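Local atomic coordinates of glutamate--tRNA ligase (Methanothermobacter thermautotrophicus, PDB entry 3AII), a protein that probably joins glutamate to the acceptor end of tRNA in two steps, first activating the amino acid with ATP to form Glu-AMP. Residues 145-148 with 149-152; 165-168 with 169-172; 259-262 with 263-266. All blocks are in the same frame, centred on the assembly; numbering follows the deposited sequence.

Interaction 1 of 3, residues 145-148 with 149-152; sequences PEAY and DMIP
Met150 folds back over Glu146 one helical turn earlier, and its side chain, followed outward, gives a worked example of how a first turn is packed from outside while its backbone bonds form inside. CB starts near the carbonyl oxygens of Glu146 and Ala147. With CG anti to the carbonyl carbon (chi1 -68°), the chain runs back along the preceding turn, and Met150 CG rests 3.3 Å from Glu146 O. SD then passes CG of Glu146, and the bend at chi3 swings the terminal methyl inward: Met150 CE lies 3.4 Å from Glu146 CG and 3.6 Å from Ala147 CA. The same methyl reaches Ala147 CB, which also has Ile151 CD1 at 4.3 Å on the following turn.

Beneath these groups, Met150 N donates to Glu146 O at 3.2 Å, and Ile151 N donates to Ala147 O at 3.0 Å. Pro152 has no N-H to give to Tyr148 O, and its ring carbon CD sits 3.0 Å from that oxygen; the helix kinks there. At the start of the turn a water bridges Pro145 O and Asp149 N.

Glu146 extends its carboxylate away to Trp347, while the Tyr148 hydroxyl bonds Asp137. The turn opens helix 147-158, the crossover helix between parallel strands 130-135 and 164-167 of the catalytic domain, and Pro108 of the predicted HIGH motif touches Met150.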
ATOM      1  N   PRO A 145      14.958   1.690  -9.221  1.00 26.03           N
ATOM      2  CA  PRO A 145      14.709   2.090 -10.609  1.00 24.64           C
ATOM      3  C   PRO A 145      13.317   1.682 -11.093  1.00 27.34           C
ATOM      4  O   PRO A 145      12.714   2.397 -11.887  1.00 24.24           O
ATOM      5  CB  PRO A 145      15.773   1.313 -11.389  1.00 33.20           C
ATOM      6  CG  PRO A 145      16.837   1.040 -10.412  1.00 28.90           C
ATOM      7  CD  PRO A 145      16.168   0.862  -9.092  1.00 31.96           C
ATOM      8  N   GLU A 146      12.813   0.550 -10.616  1.00 28.44           N
ATOM      9  CA  GLU A 146      11.518   0.057 -11.073  1.00 34.52           C
ATOM     10  C   GLU A 146      10.351   0.915 -10.564  1.00 33.01           C
ATOM     11  O   GLU A 146       9.272   0.934 -11.162  1.00 23.40           O
ATOM     12  CB  GLU A 146      11.339  -1.415 -10.674  1.00 32.93           C
ATOM     13  CG  GLU A 146      11.356  -1.645  -9.168  1.00 46.62           C
ATOM     14  CD  GLU A 146      11.628  -3.089  -8.782  1.00 45.29           C
ATOM     15  OE1 GLU A 146      11.679  -3.952  -9.685  1.00 53.35           O
ATOM     16  OE2 GLU A 146      11.800  -3.355  -7.569  1.00 34.62           O
ATOM     17  N   ALA A 147      10.574   1.636  -9.469  1.00 26.06           N
ATOM     18  CA  ALA A 147       9.507   2.412  -8.847  1.00 24.20           C
ATOM     19  C   ALA A 147       8.983   3.563  -9.698  1.00 20.12           C
ATOM     20  O   ALA A 147       7.840   3.989  -9.532  1.00 22.22           O
ATOM     21  CB  ALA A 147       9.949   2.926  -7.474  1.00 23.40           C
ATOM     22  N   TYR A 148       9.811   4.106 -10.586  1.00 18.14           N
ATOM     23  CA  TYR A 148       9.355   5.223 -11.400  1.00 19.78           C
ATOM     24  C   TYR A 148       8.120   4.847 -12.206  1.00 22.08           C
ATOM     25  O   TYR A 148       7.214   5.660 -12.387  1.00 22.53           O
ATOM     26  CB  TYR A 148      10.452   5.716 -12.345  1.00 20.01           C
ATOM     27  CG  TYR A 148      11.614   6.366 -11.626  1.00 20.47           C
ATOM     28  CD1 TYR A 148      11.526   7.672 -11.165  1.00 19.11           C
ATOM     29  CD2 TYR A 148      12.787   5.665 -11.399  1.00 21.94           C
ATOM     30  CE1 TYR A 148      12.590   8.269 -10.507  1.00 19.11           C
ATOM     31  CE2 TYR A 148      13.848   6.244 -10.745  1.00 24.50           C
ATOM     32  CZ  TYR A 148      13.748   7.541 -10.299  1.00 20.95           C
ATOM     33  OH  TYR A 148      14.821   8.106  -9.647  1.00 19.01           O
ATOM     34  N   ASP A 149       8.100   3.622 -12.710  1.00 19.42           N
ATOM     35  CA  ASP A 149       6.932   3.156 -13.454  1.00 21.26           C
ATOM     36  C   ASP A 149       5.860   2.553 -12.551  1.00 21.10           C
ATOM     37  O   ASP A 149       4.668   2.640 -12.857  1.00 20.16           O
ATOM     38  CB  ASP A 149       7.342   2.148 -14.525  1.00 22.81           C
ATOM     39  CG  ASP A 149       8.101   2.794 -15.673  1.00 39.78           C
ATOM     40  OD1 ASP A 149       7.867   3.990 -15.960  1.00 35.83           O
ATOM     41  OD2 ASP A 149       8.936   2.098 -16.289  1.00 42.44           O
ATOM     42  N   MET A 150       6.274   1.945 -11.444  1.00 17.72           N
ATOM     43  CA  MET A 150       5.318   1.260 -10.570  1.00 16.51           C
ATOM     44  C   MET A 150       4.380   2.230  -9.855  1.00 18.64           C
ATOM     45  O   MET A 150       3.180   1.966  -9.713  1.00 18.59           O
ATOM     46  CB  MET A 150       6.019   0.358  -9.546  1.00 23.54           C
ATOM     47  CG  MET A 150       6.714  -0.853 -10.139  1.00 21.78           C
ATOM     48  SD  MET A 150       7.329  -1.940  -8.836  1.00 29.48           S
ATOM     49  CE  MET A 150       8.314  -0.805  -7.866  1.00 45.43           C
ATOM     50  N   ILE A 151       4.929   3.353  -9.407  1.00 17.44           N
ATOM     51  CA  ILE A 151       4.146   4.317  -8.652  1.00 12.98           C
ATOM     52  C   ILE A 151       2.951   4.880  -9.426  1.00 17.17           C
ATOM     53  O   ILE A 151       1.839   4.887  -8.920  1.00 14.86           O
ATOM     54  CB  ILE A 151       5.052   5.424  -8.066  1.00 16.35           C
ATOM     55  CG1 ILE A 151       5.841   4.845  -6.883  1.00 17.77           C
ATOM     56  CG2 ILE A 151       4.215   6.629  -7.631  1.00 17.62           C
ATOM     57  CD1 ILE A 151       6.941   5.768  -6.354  1.00 18.70           C
ATOM     58  N   PRO A 152       3.165   5.352 -10.657  1.00 15.74           N
ATOM     59  CA  PRO A 152       1.964   5.852 -11.337  1.00 17.27           C
ATOM     60  C   PRO A 152       0.945   4.749 -11.634  1.00 19.19           C
ATOM     61  O   PRO A 152      -0.261   4.991 -11.612  1.00 16.33           O
ATOM     62  CB  PRO A 152       2.513   6.461 -12.637  1.00 19.61           C
ATOM     63  CG  PRO A 152       3.969   6.088 -12.689  1.00 25.86           C
ATOM     64  CD  PRO A 152       4.411   5.780 -11.315  1.00 19.80           C
TER
HETATM   65  O   HOH W   1      10.650   2.547 -13.693  1.00 31.70           O

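Interaction 2 of 3, residues 165-168 with 169-172; sequences TVIQ and SDRM
Two successive backbone bonds turn the chain where it leaves its strand after Ile167, an instance of a short 3-10 turn converting extended backbone into helix. Asp170 N donates to Ile167 O at 3.0 Å, and Arg171 N to Gln168 O at 2.8 Å; both are i to i+3 bonds, as in a 3-10 turn.

Side chains close over this core. Ile167 CG2 touches Ser169 OG at 3.6 Å. On another side, Arg171 doubles back over the turn: CB covers Gln168 O, CG approaches Ile167 O, and the chain then crosses Val166 at an angle, with Arg171 CD 3.4 Å from Val166 CG1. The bend at chi3 (60°) turns the guanidinium off this aliphatic path. A water accepts from Ile167 N and donates to Asp170 OD1, tying the last strand residue to the carboxylate three positions on.

Farther out, polar ends are fixed by other parts of the chain. Asp281 receives both Arg171 NE, in a salt bridge, and Gln168 NE2, while Asp170 pairs with Arg263 in another salt bridge and Ser169 OG bonds Asp137.

Arg171 is the N-cap of helix 172-184. The turn thus leads from strand 164-167, an outermost strand of the parallel sheet beside strand 130-135, into that helix, with helix 274-284 against Gln168 and Arg171 and strand 270-272 against Met172.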
ATOM      1  N   THR A 165       3.332  15.684 -13.619  1.00 13.90           N
ATOM      2  CA  THR A 165       4.295  14.776 -13.004  1.00 14.91           C
ATOM      3  C   THR A 165       5.658  15.457 -13.051  1.00 14.58           C
ATOM      4  O   THR A 165       6.098  15.917 -14.114  1.00 14.30           O
ATOM      5  CB  THR A 165       4.402  13.425 -13.740  1.00 15.77           C
ATOM      6  OG1 THR A 165       3.174  12.699 -13.627  1.00 18.14           O
ATOM      7  CG2 THR A 165       5.492  12.569 -13.114  1.00 16.22           C
ATOM      8  N   VAL A 166       6.315  15.526 -11.895  1.00 12.90           N
ATOM      9  CA  VAL A 166       7.588  16.219 -11.767  1.00 13.07           C
ATOM     10  C   VAL A 166       8.542  15.248 -11.087  1.00 15.94           C
ATOM     11  O   VAL A 166       8.143  14.542 -10.165  1.00 15.62           O
ATOM     12  CB  VAL A 166       7.427  17.484 -10.905  1.00 16.96           C
ATOM     13  CG1 VAL A 166       8.783  18.113 -10.591  1.00 21.78           C
ATOM     14  CG2 VAL A 166       6.530  18.497 -11.605  1.00 19.65           C
ATOM     15  N   ILE A 167       9.780  15.169 -11.567  1.00 14.34           N
ATOM     16  CA  ILE A 167      10.756  14.269 -10.939  1.00 14.41           C
ATOM     17  C   ILE A 167      11.915  15.109 -10.394  1.00 14.04           C
ATOM     18  O   ILE A 167      12.521  15.894 -11.115  1.00 15.07           O
ATOM     19  CB  ILE A 167      11.268  13.211 -11.931  1.00 13.28           C
ATOM     20  CG1 ILE A 167      10.115  12.325 -12.425  1.00 17.92           C
ATOM     21  CG2 ILE A 167      12.323  12.305 -11.274  1.00 15.05           C
ATOM     22  CD1 ILE A 167      10.518  11.428 -13.591  1.00 26.89           C
ATOM     23  N   GLN A 168      12.213  14.981  -9.107  1.00 12.74           N
ATOM     24  CA  GLN A 168      13.165  15.903  -8.499  1.00 12.20           C
ATOM     25  C   GLN A 168      14.582  15.803  -9.056  1.00 12.94           C
ATOM     26  O   GLN A 168      15.291  16.807  -9.098  1.00 13.84           O
ATOM     27  CB  GLN A 168      13.162  15.784  -6.970  1.00 12.90           C
ATOM     28  CG  GLN A 168      11.882  16.321  -6.345  1.00 13.80           C
ATOM     29  CD  GLN A 168      11.988  16.483  -4.839  1.00 18.86           C
ATOM     30  OE1 GLN A 168      12.513  15.614  -4.154  1.00 17.49           O
ATOM     31  NE2 GLN A 168      11.495  17.607  -4.323  1.00 18.73           N
ATOM     32  N   SER A 169      14.985  14.617  -9.503  1.00 15.29           N
ATOM     33  CA  SER A 169      16.343  14.490 -10.024  1.00 16.65           C
ATOM     34  C   SER A 169      16.506  15.200 -11.367  1.00 19.99           C
ATOM     35  O   SER A 169      17.625  15.394 -11.831  1.00 17.52           O
ATOM     36  CB  SER A 169      16.777  13.022 -10.119  1.00 12.95           C
ATOM     37  OG  SER A 169      15.925  12.298 -10.976  1.00 16.62           O
ATOM     38  N   ASP A 170      15.397  15.623 -11.973  1.00 15.04           N
ATOM     39  CA  ASP A 170      15.464  16.446 -13.181  1.00 16.80           C
ATOM     40  C   ASP A 170      15.661  17.915 -12.837  1.00 17.85           C
ATOM     41  O   ASP A 170      15.838  18.755 -13.730  1.00 16.79           O
ATOM     42  CB  ASP A 170      14.155  16.354 -13.971  1.00 15.65           C
ATOM     43  CG  ASP A 170      14.042  15.087 -14.792  1.00 21.44           C
ATOM     44  OD1 ASP A 170      12.892  14.664 -15.035  1.00 22.39           O
ATOM     45  OD2 ASP A 170      15.080  14.532 -15.204  1.00 24.32           O
ATOM     46  N   ARG A 171      15.600  18.233 -11.545  1.00 14.76           N
ATOM     47  CA  ARG A 171      15.566  19.619 -11.093  1.00 12.32           C
ATOM     48  C   ARG A 171      16.822  20.078 -10.361  1.00 15.41           C
ATOM     49  O   ARG A 171      16.808  21.112  -9.695  1.00 15.12           O
ATOM     50  CB  ARG A 171      14.324  19.841 -10.196  1.00 15.41           C
ATOM     51  CG  ARG A 171      13.004  19.625 -10.958  1.00 15.19           C
ATOM     52  CD  ARG A 171      11.759  19.680 -10.062  1.00 15.59           C
ATOM     53  NE  ARG A 171      11.582  20.961  -9.370  1.00 13.88           N
ATOM     54  CZ  ARG A 171      11.022  22.040  -9.922  1.00 17.54           C
ATOM     55  NH1 ARG A 171      10.611  22.017 -11.188  1.00 19.46           N
ATOM     56  NH2 ARG A 171      10.896  23.157  -9.214  1.00 19.18           N
ATOM     57  N   MET A 172      17.920  19.332 -10.489  1.00 13.59           N
ATOM     58  CA  MET A 172      19.117  19.691  -9.715  1.00 16.25           C
ATOM     59  C   MET A 172      19.562  21.147  -9.906  1.00 17.41           C
ATOM     60  O   MET A 172      19.888  21.830  -8.932  1.00 15.22           O
ATOM     61  CB  MET A 172      20.269  18.714  -9.995  1.00 16.12           C
ATOM     62  CG  MET A 172      19.899  17.257  -9.793  1.00 20.78           C
ATOM     63  SD  MET A 172      19.540  16.906  -8.060  1.00 23.43           S
ATOM     64  CE  MET A 172      21.142  17.289  -7.374  1.00 19.77           C
TER
HETATM   65  O   HOH W   2      10.461  15.980 -14.208  1.00 25.87           O

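Interaction 3 of 3, residues 259-262 with 263-266; sequences AEHP and RTGT
His261 and Arg263 lie side by side and point the same way, yet their flat ends are set almost at right angles, the imidazole and guanidinium planes 89° apart. The histidine ring turns its edge to the loop's own backbone: Arg263 N donates to His261 ND1 at 3.0 Å, only 11° out of the ring plane. This bond is consistent with an unprotonated ND1 and a proton on NE2, which bonds the carbonyl of Asp137, and the ring's rotation is thus fixed from both nitrogens. CG placed opposite the backbone N (chi1 -166°) carries the ring over the turn. Thr264 crosses it obliquely, and its OG1 approaches His261 CB at 3.2 Å.

The ring accepts a backbone N-H of the turn, an example of a side chain bracing a chain reversal. A single antiparallel, hydrogen-bonded pair closes it: His261 N donates to Gly265 O at 2.7 Å, while the return bond from Gly265 N to His261 O is bent and weak. Glu260 CA adds a CA-H...O contact to Gly265 O at 3.4 Å. Gly265 adopts a positive phi, a conformation readily accessible to glycine.

Arg263 NH1 reaches outward to Ser169 OG. The loop joins strands 252-256 and 270-272 of the antiparallel sheet; His261 and Arg263 pack on Tyr148 at the start of helix 147-158, and His261 and Thr264 on Tyr271 of strand 270-272.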
ATOM      1  N   ALA A 259      27.851   8.909  -5.113  1.00 28.81           N
ATOM      2  CA  ALA A 259      27.172   7.659  -5.424  1.00 21.25           C
ATOM      3  C   ALA A 259      26.476   7.777  -6.768  1.00 30.39           C
ATOM      4  O   ALA A 259      26.021   8.851  -7.142  1.00 33.72           O
ATOM      5  CB  ALA A 259      26.155   7.314  -4.330  1.00 26.64           C
ATOM      6  N   GLU A 260      26.396   6.670  -7.492  1.00 23.70           N
ATOM      7  CA  GLU A 260      25.676   6.642  -8.750  1.00 29.20           C
ATOM      8  C   GLU A 260      24.175   6.700  -8.498  1.00 27.14           C
ATOM      9  O   GLU A 260      23.627   5.892  -7.747  1.00 32.13           O
ATOM     10  CB  GLU A 260      26.020   5.372  -9.522  1.00 33.85           C
ATOM     11  CG  GLU A 260      25.147   5.125 -10.739  1.00 40.50           C
ATOM     12  CD  GLU A 260      25.421   3.782 -11.382  1.00 67.60           C
ATOM     13  OE1 GLU A 260      26.559   3.283 -11.255  1.00 67.33           O
ATOM     14  OE2 GLU A 260      24.498   3.225 -12.013  1.00 77.36           O
ATOM     15  N   HIS A 261      23.515   7.667  -9.124  1.00 22.63           N
ATOM     16  CA  HIS A 261      22.063   7.748  -9.104  1.00 21.92           C
ATOM     17  C   HIS A 261      21.552   6.934 -10.286  1.00 24.85           C
ATOM     18  O   HIS A 261      22.126   7.006 -11.369  1.00 26.40           O
ATOM     19  CB  HIS A 261      21.634   9.209  -9.257  1.00 19.38           C
ATOM     20  CG  HIS A 261      20.192   9.464  -8.934  1.00 21.04           C
ATOM     21  ND1 HIS A 261      19.166   9.124  -9.787  1.00 22.25           N
ATOM     22  CD2 HIS A 261      19.611  10.056  -7.862  1.00 20.59           C
ATOM     23  CE1 HIS A 261      18.012   9.474  -9.246  1.00 25.73           C
ATOM     24  NE2 HIS A 261      18.254  10.051  -8.081  1.00 17.79           N
ATOM     25  N   PRO A 262      20.471   6.177 -10.091  1.00 24.66           N
ATOM     26  CA  PRO A 262      20.001   5.307 -11.177  1.00 30.77           C
ATOM     27  C   PRO A 262      19.462   6.059 -12.391  1.00 39.82           C
ATOM     28  O   PRO A 262      19.503   5.518 -13.496  1.00 40.18           O
ATOM     29  CB  PRO A 262      18.905   4.470 -10.507  1.00 33.29           C
ATOM     30  CG  PRO A 262      19.273   4.468  -9.069  1.00 39.31           C
ATOM     31  CD  PRO A 262      19.827   5.840  -8.813  1.00 30.98           C
ATOM     32  N   ARG A 263      18.968   7.276 -12.196  1.00 27.43           N
ATOM     33  CA  ARG A 263      18.562   8.122 -13.323  1.00 27.67           C
ATOM     34  C   ARG A 263      19.684   8.967 -13.902  1.00 31.51           C
ATOM     35  O   ARG A 263      19.927   8.958 -15.109  1.00 40.34           O
ATOM     36  CB  ARG A 263      17.410   9.055 -12.930  1.00 41.21           C
ATOM     37  CG  ARG A 263      16.040   8.455 -13.098  1.00 25.95           C
ATOM     38  CD  ARG A 263      14.933   9.466 -12.819  1.00 22.49           C
ATOM     39  NE  ARG A 263      14.366  10.048 -14.036  1.00 25.10           N
ATOM     40  CZ  ARG A 263      14.575  11.293 -14.458  1.00 25.29           C
ATOM     41  NH1 ARG A 263      15.345  12.132 -13.772  1.00 28.20           N
ATOM     42  NH2 ARG A 263      13.988  11.705 -15.577  1.00 31.28           N
ATOM     43  N   THR A 264      20.352   9.724 -13.043  1.00 24.21           N
ATOM     44  CA  THR A 264      21.308  10.726 -13.488  1.00 27.18           C
ATOM     45  C   THR A 264      22.760  10.252 -13.415  1.00 21.96           C
ATOM     46  O   THR A 264      23.677  11.011 -13.706  1.00 26.32           O
ATOM     47  CB  THR A 264      21.163  12.021 -12.672  1.00 34.79           C
ATOM     48  OG1 THR A 264      21.390  11.733 -11.287  1.00 27.65           O
ATOM     49  CG2 THR A 264      19.760  12.594 -12.834  1.00 35.32           C
ATOM     50  N   GLY A 265      22.964   8.999 -13.021  1.00 28.14           N
ATOM     51  CA  GLY A 265      24.305   8.434 -13.003  1.00 35.08           C
ATOM     52  C   GLY A 265      25.241   9.125 -12.032  1.00 29.02           C
ATOM     53  O   GLY A 265      24.924   9.258 -10.852  1.00 31.69           O
ATOM     54  N   THR A 266      26.393   9.575 -12.528  1.00 27.75           N
ATOM     55  CA  THR A 266      27.366  10.273 -11.692  1.00 35.15           C
ATOM     56  C   THR A 266      27.466  11.750 -12.053  1.00 31.83           C
ATOM     57  O   THR A 266      28.445  12.424 -11.726  1.00 30.40           O
ATOM     58  CB  THR A 266      28.765   9.631 -11.787  1.00 47.81           C
ATOM     59  OG1 THR A 266      29.190   9.619 -13.154  1.00 39.19           O
ATOM     60  CG2 THR A 266      28.739   8.203 -11.249  1.00 37.95           C
TER

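From the N terminus the three contacts come in series, none nested in or crossing another. Interaction 1 forms the opening turn of the helix after strand 130-135; interaction 2 turns the chain at the end of strand 164-167, completing the passage through that beta-alpha-beta unit; interaction 3 closes a small loop much later, between two strands of the antiparallel sheet. They converge in space, with centres 13 to 16 Å apart. Tyr148 of interaction 1 touches Ile167, and a salt bridge joins interactions 2 and 3. The later loop thus touches the start of the crossover helix and the turn that follows strand 164-167, linking the parallel and antiparallel sheets of the catalytic domain.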